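Local coordinates for protein nucleoporin NUP82 (Saccharomyces cerevisiae, PDB 3PBP) that forms part of the nuclear pore complex as a structural nucleoporin and may help dock transport factors, here as its N-terminal, NUP116-binding domain, at residues 204-212 with 331-339; 25-35 with 424-432. The protein carries 1 engineered substitution. All coordinates share one frame; numbering follows the deposited sequence.

Contact 1 of 2, residues 204-212 with 331-339; sequences DIFAFYPFL and LEMSMSWDV
Y209 and P210, just past the end of strand 204-208, meet selenomethionines M333 and M335 and W337 of the loop joining strands 323-329 and 347-355. The strand is one of the two edge strands of a three-stranded sheet, one blade of the beta-propeller that makes up this domain; the loop leaves a strand of a different sheet, and its end-to-end direction lies 71° from that of residues 207-210. All eight touching residues are buried.

The aromatic contacts centre on the Y209 ring. M335 lays CG over one face, 3.5 Å from the centroid, a CH-pi contact; its SE follows above the same face at 4.8 Å, a more distant Met-aromatic contact. M333 SE approaches from the other side of the ring plane, obliquely, 5.3 Å from the centroid. The ring is swung out between these two chains by a chi1 of -175°, CG lying opposite the backbone N, and the carbonyl oxygens of M333 and S334 lie at its edge. Were the ring cut back to an alanine, M333 and M335 would probably lose the surface they share and a gap would open between them. A second CH-pi contact sets P210 CD over the five-membered ring of W337, whose NE1 is hydrogen-bonded to the Y276 carbonyl.

Apolar contact is made by M333 CE, which touches Y209 CB at 3.8 Å and A207 CB at 4.0 Å.

The one hydrogen bond between the segments is from backbone to backbone. Y209 O, preceding the cis peptide to P210, receives S336 N at 3.0 Å in the carbonyl plane, with an N-H...O angle of 165°.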
loop_
_atom_site.group_PDB
_atom_site.type_symbol
_atom_site.label_atom_id
_atom_site.label_comp_id
_atom_site.label_asym_id
_atom_site.label_seq_id
_atom_site.Cartn_x
_atom_site.Cartn_y
_atom_site.Cartn_z
ATOM N N ASP A 204 8.854 0.785 6.093
ATOM C CA ASP A 204 8.677 -0.628 5.815
ATOM C C ASP A 204 7.670 -0.827 4.689
ATOM O O ASP A 204 6.968 0.104 4.305
ATOM C CB ASP A 204 8.221 -1.355 7.077
ATOM C CG ASP A 204 9.386 -1.725 7.985
ATOM O OD1 ASP A 204 10.227 -2.567 7.563
ATOM O OD2 ASP A 204 9.460 -1.169 9.112
ATOM N N ILE A 205 7.613 -2.037 4.151
ATOM C CA ILE A 205 6.687 -2.326 3.076
ATOM C C ILE A 205 5.684 -3.406 3.482
ATOM O O ILE A 205 6.044 -4.438 4.030
ATOM C CB ILE A 205 7.449 -2.772 1.802
ATOM C CG1 ILE A 205 8.338 -1.627 1.324
ATOM C CG2 ILE A 205 6.464 -3.210 0.732
ATOM C CD1 ILE A 205 9.227 -1.973 0.180
ATOM N N PHE A 206 4.410 -3.143 3.238
ATOM C CA PHE A 206 3.383 -4.119 3.537
ATOM C C PHE A 206 2.672 -4.346 2.221
ATOM O O PHE A 206 2.940 -3.645 1.231
ATOM C CB PHE A 206 2.411 -3.594 4.600
ATOM C CG PHE A 206 3.030 -3.451 5.966
ATOM C CD1 PHE A 206 3.935 -2.420 6.239
ATOM C CD2 PHE A 206 2.759 -4.377 6.959
ATOM C CE1 PHE A 206 4.562 -2.322 7.485
ATOM C CE2 PHE A 206 3.383 -4.286 8.208
ATOM C CZ PHE A 206 4.287 -3.257 8.467
ATOM N N ALA A 207 1.779 -5.326 2.183
ATOM C CA ALA A 207 1.083 -5.582 0.941
ATOM C C ALA A 207 -0.241 -6.280 1.112
ATOM O O ALA A 207 -0.411 -7.113 1.994
ATOM C CB ALA A 207 1.972 -6.387 0.013
ATOM N N PHE A 208 -1.183 -5.901 0.259
ATOM C CA PHE A 208 -2.512 -6.487 0.221
ATOM C C PHE A 208 -2.528 -7.395 -1.017
ATOM O O PHE A 208 -2.388 -6.929 -2.149
ATOM C CB PHE A 208 -3.559 -5.391 0.066
ATOM C CG PHE A 208 -3.787 -4.595 1.297
ATOM C CD1 PHE A 208 -4.610 -5.083 2.311
ATOM C CD2 PHE A 208 -3.199 -3.347 1.444
ATOM C CE1 PHE A 208 -4.848 -4.327 3.460
ATOM C CE2 PHE A 208 -3.423 -2.578 2.583
ATOM C CZ PHE A 208 -4.254 -3.070 3.598
ATOM N N TYR A 209 -2.668 -8.693 -0.796
ATOM C CA TYR A 209 -2.703 -9.649 -1.892
ATOM C C TYR A 209 -3.761 -10.685 -1.544
ATOM O O TYR A 209 -3.580 -11.472 -0.614
ATOM C CB TYR A 209 -1.334 -10.322 -2.058
ATOM C CG TYR A 209 -1.259 -11.245 -3.259
ATOM C CD1 TYR A 209 -1.765 -10.843 -4.494
ATOM C CD2 TYR A 209 -0.687 -12.523 -3.166
ATOM C CE1 TYR A 209 -1.709 -11.684 -5.608
ATOM C CE2 TYR A 209 -0.625 -13.369 -4.275
ATOM C CZ TYR A 209 -1.138 -12.944 -5.495
ATOM O OH TYR A 209 -1.082 -13.764 -6.609
ATOM N N PRO A 210 -4.881 -10.713 -2.293
ATOM C CA PRO A 210 -5.221 -9.862 -3.437
ATOM C C PRO A 210 -5.909 -8.543 -3.053
ATOM O O PRO A 210 -6.540 -8.451 -2.009
ATOM C CB PRO A 210 -6.166 -10.753 -4.210
ATOM C CG PRO A 210 -7.038 -11.274 -3.059
ATOM C CD PRO A 210 -6.004 -11.632 -1.990
ATOM N N PHE A 211 -5.791 -7.528 -3.903
ATOM C CA PHE A 211 -6.464 -6.249 -3.659
ATOM C C PHE A 211 -7.305 -6.072 -4.919
ATOM O O PHE A 211 -6.903 -5.400 -5.866
ATOM C CB PHE A 211 -5.466 -5.106 -3.544
ATOM C CG PHE A 211 -6.061 -3.847 -2.999
ATOM C CD1 PHE A 211 -6.148 -3.646 -1.626
ATOM C CD2 PHE A 211 -6.513 -2.853 -3.850
ATOM C CE1 PHE A 211 -6.672 -2.472 -1.117
ATOM C CE2 PHE A 211 -7.038 -1.679 -3.350
ATOM C CZ PHE A 211 -7.117 -1.487 -1.982
ATOM N N LEU A 212 -8.483 -6.674 -4.913
ATOM C CA LEU A 212 -9.346 -6.678 -6.084
ATOM C C LEU A 212 -10.506 -5.702 -6.141
ATOM O O LEU A 212 -11.090 -5.344 -5.129
ATOM C CB LEU A 212 -9.886 -8.098 -6.267
ATOM C CG LEU A 212 -8.830 -9.193 -6.048
ATOM C CD1 LEU A 212 -9.496 -10.504 -5.693
ATOM C CD2 LEU A 212 -7.981 -9.332 -7.284
ATOM N N LEU A 331 10.640 -14.138 -3.775
ATOM C CA LEU A 331 9.726 -15.209 -3.404
ATOM C C LEU A 331 8.317 -14.954 -3.895
ATOM O O LEU A 331 7.908 -13.808 -4.073
ATOM C CB LEU A 331 9.733 -15.402 -1.899
ATOM C CG LEU A 331 11.135 -15.693 -1.369
ATOM C CD1 LEU A 331 11.047 -16.115 0.086
ATOM C CD2 LEU A 331 11.775 -16.782 -2.198
ATOM N N GLU A 332 7.578 -16.024 -4.145
ATOM C CA GLU A 332 6.207 -15.882 -4.611
ATOM C C GLU A 332 5.260 -15.806 -3.405
ATOM O O GLU A 332 5.246 -16.703 -2.544
ATOM C CB GLU A 332 5.839 -17.072 -5.497
ATOM C CG GLU A 332 4.512 -16.938 -6.213
ATOM C CD GLU A 332 4.459 -15.738 -7.131
ATOM O OE1 GLU A 332 5.367 -15.598 -7.980
ATOM O OE2 GLU A 332 3.505 -14.939 -7.004
HETATM N N MSE A 333 4.484 -14.732 -3.324
HETATM C CA MSE A 333 3.555 -14.586 -2.220
HETATM C C MSE A 333 2.342 -15.462 -2.454
HETATM O O MSE A 333 2.061 -15.890 -3.577
HETATM C CB MSE A 333 3.042 -13.155 -2.107
HETATM C CG MSE A 333 4.065 -12.074 -1.833
HETATM SE SE MSE A 333 3.203 -10.302 -2.061
HETATM C CE MSE A 333 2.094 -10.313 -0.456
ATOM N N SER A 334 1.616 -15.717 -1.373
ATOM C CA SER A 334 0.387 -16.477 -1.450
ATOM C C SER A 334 -0.667 -15.474 -1.023
ATOM O O SER A 334 -0.394 -14.550 -0.242
ATOM C CB SER A 334 0.388 -17.643 -0.472
ATOM O OG SER A 334 0.259 -17.184 0.867
HETATM N N MSE A 335 -1.864 -15.630 -1.556
HETATM C CA MSE A 335 -2.944 -14.741 -1.191
HETATM C C MSE A 335 -3.372 -15.015 0.251
HETATM O O MSE A 335 -3.264 -16.139 0.736
HETATM C CB MSE A 335 -4.100 -14.943 -2.154
HETATM C CG MSE A 335 -3.808 -14.341 -3.494
HETATM SE SE MSE A 335 -5.091 -14.783 -4.859
HETATM C CE MSE A 335 -6.665 -14.065 -4.094
ATOM N N SER A 336 -3.839 -13.980 0.939
ATOM C CA SER A 336 -4.262 -14.120 2.321
ATOM C C SER A 336 -5.399 -13.153 2.636
ATOM O O SER A 336 -5.370 -11.991 2.240
ATOM C CB SER A 336 -3.075 -13.864 3.249
ATOM O OG SER A 336 -3.441 -14.048 4.603
ATOM N N TRP A 337 -6.401 -13.645 3.354
ATOM C CA TRP A 337 -7.552 -12.825 3.692
ATOM C C TRP A 337 -7.769 -12.645 5.188
ATOM O O TRP A 337 -8.015 -11.522 5.617
ATOM C CB TRP A 337 -8.809 -13.426 3.077
ATOM C CG TRP A 337 -8.884 -13.395 1.570
ATOM C CD1 TRP A 337 -9.593 -12.510 0.806
ATOM C CD2 TRP A 337 -8.361 -14.375 0.662
ATOM N NE1 TRP A 337 -9.558 -12.889 -0.515
ATOM C CE2 TRP A 337 -8.808 -14.030 -0.629
ATOM C CE3 TRP A 337 -7.559 -15.512 0.815
ATOM C CZ2 TRP A 337 -8.493 -14.790 -1.758
ATOM C CZ3 TRP A 337 -7.242 -16.266 -0.317
ATOM C CH2 TRP A 337 -7.708 -15.900 -1.581
ATOM N N ASP A 338 -7.687 -13.731 5.969
ATOM C CA ASP A 338 -7.886 -13.681 7.431
ATOM C C ASP A 338 -6.629 -13.395 8.227
ATOM O O ASP A 338 -6.536 -12.409 8.949
ATOM C CB ASP A 338 -8.388 -15.002 7.989
ATOM C CG ASP A 338 -9.327 -15.696 7.073
ATOM O OD1 ASP A 338 -10.359 -15.092 6.735
ATOM O OD2 ASP A 338 -9.031 -16.847 6.698
ATOM N N VAL A 339 -5.678 -14.308 8.112
ATOM C CA VAL A 339 -4.421 -14.241 8.841
ATOM C C VAL A 339 -3.865 -12.858 9.181
ATOM O O VAL A 339 -3.501 -12.088 8.289
ATOM C CB VAL A 339 -3.341 -15.039 8.097
ATOM C CG1 VAL A 339 -2.182 -15.303 9.019
ATOM C CG2 VAL A 339 -3.922 -16.336 7.568
#

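Contact 2 of 2, residues 25-35 with 424-432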
loop_
_atom_site.group_PDB
_atom_site.type_symbol
_atom_site.label_atom_id
_atom_site.label_comp_id
_atom_site.label_asym_id
_atom_site.label_seq_id
_atom_site.Cartn_x
_atom_site.Cartn_y
_atom_site.Cartn_z
ATOM N N TYR A 25 -3.060 20.982 -15.722
ATOM C CA TYR A 25 -2.641 19.593 -15.796
ATOM C C TYR A 25 -2.637 19.103 -17.223
ATOM O O TYR A 25 -3.301 19.661 -18.085
ATOM C CB TYR A 25 -3.561 18.711 -14.966
ATOM C CG TYR A 25 -3.759 19.212 -13.555
ATOM C CD1 TYR A 25 -4.677 20.232 -13.277
ATOM C CD2 TYR A 25 -3.043 18.658 -12.491
ATOM C CE1 TYR A 25 -4.882 20.686 -11.971
ATOM C CE2 TYR A 25 -3.240 19.105 -11.181
ATOM C CZ TYR A 25 -4.162 20.120 -10.929
ATOM O OH TYR A 25 -4.363 20.569 -9.637
ATOM N N ILE A 26 -1.878 18.048 -17.464
ATOM C CA ILE A 26 -1.792 17.467 -18.790
ATOM C C ILE A 26 -1.579 15.962 -18.645
ATOM O O ILE A 26 -0.819 15.513 -17.786
ATOM C CB ILE A 26 -0.631 18.100 -19.591
ATOM C CG1 ILE A 26 -0.601 17.516 -21.003
ATOM C CG2 ILE A 26 0.697 17.883 -18.852
ATOM C CD1 ILE A 26 0.483 18.098 -21.866
ATOM N N PHE A 27 -2.273 15.185 -19.468
ATOM C CA PHE A 27 -2.163 13.724 -19.437
ATOM C C PHE A 27 -2.198 13.233 -20.875
ATOM O O PHE A 27 -2.675 13.942 -21.774
ATOM C CB PHE A 27 -3.348 13.110 -18.703
ATOM C CG PHE A 27 -3.645 13.755 -17.391
ATOM C CD1 PHE A 27 -2.912 13.411 -16.247
ATOM C CD2 PHE A 27 -4.651 14.727 -17.295
ATOM C CE1 PHE A 27 -3.176 14.021 -15.022
ATOM C CE2 PHE A 27 -4.924 15.346 -16.075
ATOM C CZ PHE A 27 -4.183 14.992 -14.930
ATOM N N SER A 28 -1.687 12.029 -21.099
ATOM C CA SER A 28 -1.702 11.454 -22.430
ATOM C C SER A 28 -2.286 10.072 -22.273
ATOM O O SER A 28 -2.451 9.584 -21.163
ATOM C CB SER A 28 -0.307 11.401 -23.052
ATOM O OG SER A 28 0.530 10.513 -22.349
ATOM N N SER A 29 -2.597 9.442 -23.393
ATOM C CA SER A 29 -3.235 8.135 -23.388
ATOM C C SER A 29 -2.891 7.403 -24.686
ATOM O O SER A 29 -2.434 8.025 -25.654
ATOM C CB SER A 29 -4.751 8.352 -23.317
ATOM O OG SER A 29 -5.353 7.416 -22.462
ATOM N N GLN A 30 -3.131 6.096 -24.715
ATOM C CA GLN A 30 -2.872 5.288 -25.903
ATOM C C GLN A 30 -1.531 5.584 -26.585
ATOM O O GLN A 30 -1.472 6.088 -27.710
ATOM C CB GLN A 30 -4.023 5.461 -26.897
ATOM C CG GLN A 30 -5.386 5.167 -26.292
ATOM C CD GLN A 30 -6.525 5.237 -27.306
ATOM O OE1 GLN A 30 -6.349 5.694 -28.444
ATOM N NE2 GLN A 30 -7.703 4.797 -26.891
ATOM N N ASN A 31 -0.451 5.268 -25.881
ATOM C CA ASN A 31 0.899 5.471 -26.390
ATOM C C ASN A 31 1.226 6.911 -26.805
ATOM O O ASN A 31 1.833 7.134 -27.851
ATOM C CB ASN A 31 1.148 4.515 -27.555
ATOM C CG ASN A 31 2.617 4.366 -27.875
ATOM O OD1 ASN A 31 3.454 4.185 -26.979
ATOM N ND2 ASN A 31 2.943 4.429 -29.156
ATOM N N GLY A 32 0.833 7.871 -25.960
ATOM C CA GLY A 32 1.087 9.285 -26.205
ATOM C C GLY A 32 0.353 9.838 -27.413
ATOM O O GLY A 32 0.718 10.872 -27.982
ATOM N N THR A 33 -0.712 9.146 -27.785
ATOM C CA THR A 33 -1.502 9.497 -28.944
ATOM C C THR A 33 -2.642 10.461 -28.629
ATOM O O THR A 33 -2.985 11.286 -29.455
ATOM C CB THR A 33 -2.006 8.175 -29.616
ATOM O OG1 THR A 33 -1.637 8.179 -30.997
ATOM C CG2 THR A 33 -3.522 7.981 -29.474
ATOM N N ARG A 34 -3.221 10.380 -27.435
ATOM C CA ARG A 34 -4.328 11.275 -27.067
ATOM C C ARG A 34 -3.883 12.194 -25.942
ATOM O O ARG A 34 -3.299 11.733 -24.969
ATOM C CB ARG A 34 -5.540 10.500 -26.546
ATOM C CG ARG A 34 -6.045 9.338 -27.376
ATOM C CD ARG A 34 -6.646 8.350 -26.399
ATOM N NE ARG A 34 -8.088 8.188 -26.514
ATOM C CZ ARG A 34 -8.850 7.702 -25.541
ATOM N NH1 ARG A 34 -8.312 7.353 -24.382
ATOM N NH2 ARG A 34 -10.146 7.524 -25.743
ATOM N N ILE A 35 -4.195 13.480 -26.053
ATOM C CA ILE A 35 -3.811 14.461 -25.041
ATOM C C ILE A 35 -5.004 15.050 -24.291
ATOM O O ILE A 35 -6.023 15.366 -24.904
ATOM C CB ILE A 35 -3.040 15.629 -25.694
ATOM C CG1 ILE A 35 -1.737 15.114 -26.297
ATOM C CG2 ILE A 35 -2.765 16.722 -24.665
ATOM C CD1 ILE A 35 -1.068 16.134 -27.191
ATOM N N PRO A 424 6.578 19.735 -11.592
ATOM C CA PRO A 424 5.765 19.676 -12.805
ATOM C C PRO A 424 4.911 18.430 -12.997
ATOM O O PRO A 424 5.031 17.428 -12.281
ATOM C CB PRO A 424 6.800 19.860 -13.913
ATOM C CG PRO A 424 7.973 19.139 -13.368
ATOM C CD PRO A 424 8.010 19.592 -11.919
ATOM N N ASN A 425 4.036 18.539 -13.985
ATOM C CA ASN A 425 3.115 17.498 -14.376
ATOM C C ASN A 425 3.776 16.897 -15.625
ATOM O O ASN A 425 4.107 17.624 -16.562
ATOM C CB ASN A 425 1.772 18.168 -14.698
ATOM C CG ASN A 425 0.602 17.228 -14.600
ATOM O OD1 ASN A 425 0.281 16.516 -15.549
ATOM N ND2 ASN A 425 -0.051 17.216 -13.445
ATOM N N LEU A 426 4.010 15.589 -15.633
ATOM C CA LEU A 426 4.636 14.951 -16.790
ATOM C C LEU A 426 3.650 14.218 -17.684
ATOM O O LEU A 426 2.565 13.838 -17.255
ATOM C CB LEU A 426 5.709 13.960 -16.348
ATOM C CG LEU A 426 7.082 14.500 -15.988
ATOM C CD1 LEU A 426 6.953 15.573 -14.926
ATOM C CD2 LEU A 426 7.944 13.349 -15.501
ATOM N N ALA A 427 4.047 14.011 -18.932
ATOM C CA ALA A 427 3.222 13.303 -19.892
ATOM C C ALA A 427 4.048 12.892 -21.107
ATOM O O ALA A 427 4.838 13.666 -21.628
ATOM C CB ALA A 427 2.058 14.178 -20.315
ATOM N N TYR A 428 3.862 11.655 -21.541
ATOM C CA TYR A 428 4.559 11.120 -22.707
ATOM C C TYR A 428 3.713 11.413 -23.943
ATOM O O TYR A 428 2.533 11.081 -23.986
ATOM C CB TYR A 428 4.748 9.608 -22.547
ATOM C CG TYR A 428 5.158 8.863 -23.799
ATOM C CD1 TYR A 428 6.501 8.679 -24.128
ATOM C CD2 TYR A 428 4.197 8.292 -24.625
ATOM C CE1 TYR A 428 6.873 7.931 -25.251
ATOM C CE2 TYR A 428 4.550 7.554 -25.744
ATOM C CZ TYR A 428 5.886 7.369 -26.056
ATOM O OH TYR A 428 6.214 6.614 -27.168
ATOM N N ILE A 429 4.312 12.046 -24.943
ATOM C CA ILE A 429 3.593 12.367 -26.162
ATOM C C ILE A 429 4.328 11.849 -27.391
ATOM O O ILE A 429 5.460 12.245 -27.664
ATOM C CB ILE A 429 3.399 13.874 -26.300
ATOM C CG1 ILE A 429 2.550 14.377 -25.140
ATOM C CG2 ILE A 429 2.746 14.199 -27.631
ATOM C CD1 ILE A 429 2.422 15.873 -25.090
ATOM N N ASN A 430 3.678 10.955 -28.126
ATOM C CA ASN A 430 4.269 10.385 -29.317
ATOM C C ASN A 430 3.826 11.234 -30.492
ATOM O O ASN A 430 2.677 11.165 -30.915
ATOM C CB ASN A 430 3.796 8.946 -29.497
ATOM C CG ASN A 430 4.755 8.127 -30.329
ATOM O OD1 ASN A 430 5.118 8.518 -31.439
ATOM N ND2 ASN A 430 5.184 6.983 -29.793
ATOM N N TRP A 431 4.736 12.042 -31.023
ATOM C CA TRP A 431 4.387 12.914 -32.137
ATOM C C TRP A 431 5.289 12.763 -33.360
ATOM O O TRP A 431 6.498 13.030 -33.305
ATOM C CB TRP A 431 4.392 14.370 -31.674
ATOM C CG TRP A 431 3.492 15.255 -32.487
ATOM C CD1 TRP A 431 2.124 15.180 -32.589
ATOM C CD2 TRP A 431 3.893 16.358 -33.301
ATOM N NE1 TRP A 431 1.654 16.172 -33.417
ATOM C CE2 TRP A 431 2.719 16.909 -33.869
ATOM C CE3 TRP A 431 5.130 16.934 -33.609
ATOM C CZ2 TRP A 431 2.752 18.007 -34.724
ATOM C CZ3 TRP A 431 5.160 18.026 -34.461
ATOM C CH2 TRP A 431 3.977 18.551 -35.011
ATOM N N ASN A 432 4.680 12.346 -34.466
ATOM C CA ASN A 432 5.391 12.145 -35.723
ATOM C C ASN A 432 6.707 11.386 -35.535
ATOM O O ASN A 432 7.795 11.926 -35.747
ATOM C CB ASN A 432 5.641 13.494 -36.413
ATOM C CG ASN A 432 4.358 14.273 -36.639
ATOM O OD1 ASN A 432 3.298 13.691 -36.879
ATOM N ND2 ASN A 432 4.449 15.594 -36.575
#
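The Y428 ring turns its edge to the hairpin turn: N31 O lies 3.5 Å from Y428 CE2, close to the ring plane, with G32 N also at that edge. The Y25 ring likewise offers an edge, CD2, to N425 ND2, its plane 84° from that of the amide. The motif is a beta-hairpin, strands 24-29 and 34-39 joined by a type I' turn from Q30 to T33, packed on strand 425-431 of another propeller sheet. The short axes of strands 25-29 and 425-431 approach to 5.8 Å at 35°, and three hydrogen bonds, two from or to side chains, cross instead of a regular ladder.

S28 OG donates to Y428 O at 2.6 Å, in the carbonyl plane and on a lone pair; chi1 of 66° sets the hydroxyl between the backbone N and carbonyl carbon, facing that oxygen. I26 N reaches N425 OD1 at 3.3 Å from well above the amide plane, so the lone pairs are missed.

Close approach of the backbones marks the turn, where G32 CA and I429 CA lie 4.0 Å apart. The phi of G32 is positive, and a CB there would collide with N430 N and Y428 CD2. Away from the turn, apolar contacts accompany these bonds: I429 CD1 meets I35 CD1 at 4.1 Å and, more loosely, I26 CD1, while A427 CB rests by I26 CG2. At the turn itself N430 N donates to G32 O at 3.0 Å, tilted out of the carbonyl plane.

How the contacts relate
The two contacts lie on opposite sides of the chain's centre, 33 Å apart between centres and about 20 Å between nearest atoms, and share no strand or sheet. Along the sequence contact 1 is nested inside the loop closed by contact 2. Contact 2 brings the first sheet of the chain against the last, consistent with closure of the propeller ring where these two sheets meet; contact 1 joins parts from the middle of the chain, a loop that follows a strand of a later sheet packing on the end of strand 204-208. Contact 1 also lies near the NUP116 interface, since D204 forms a salt bridge with K98 of NUP116, whereas no other chain touches the segments of contact 2.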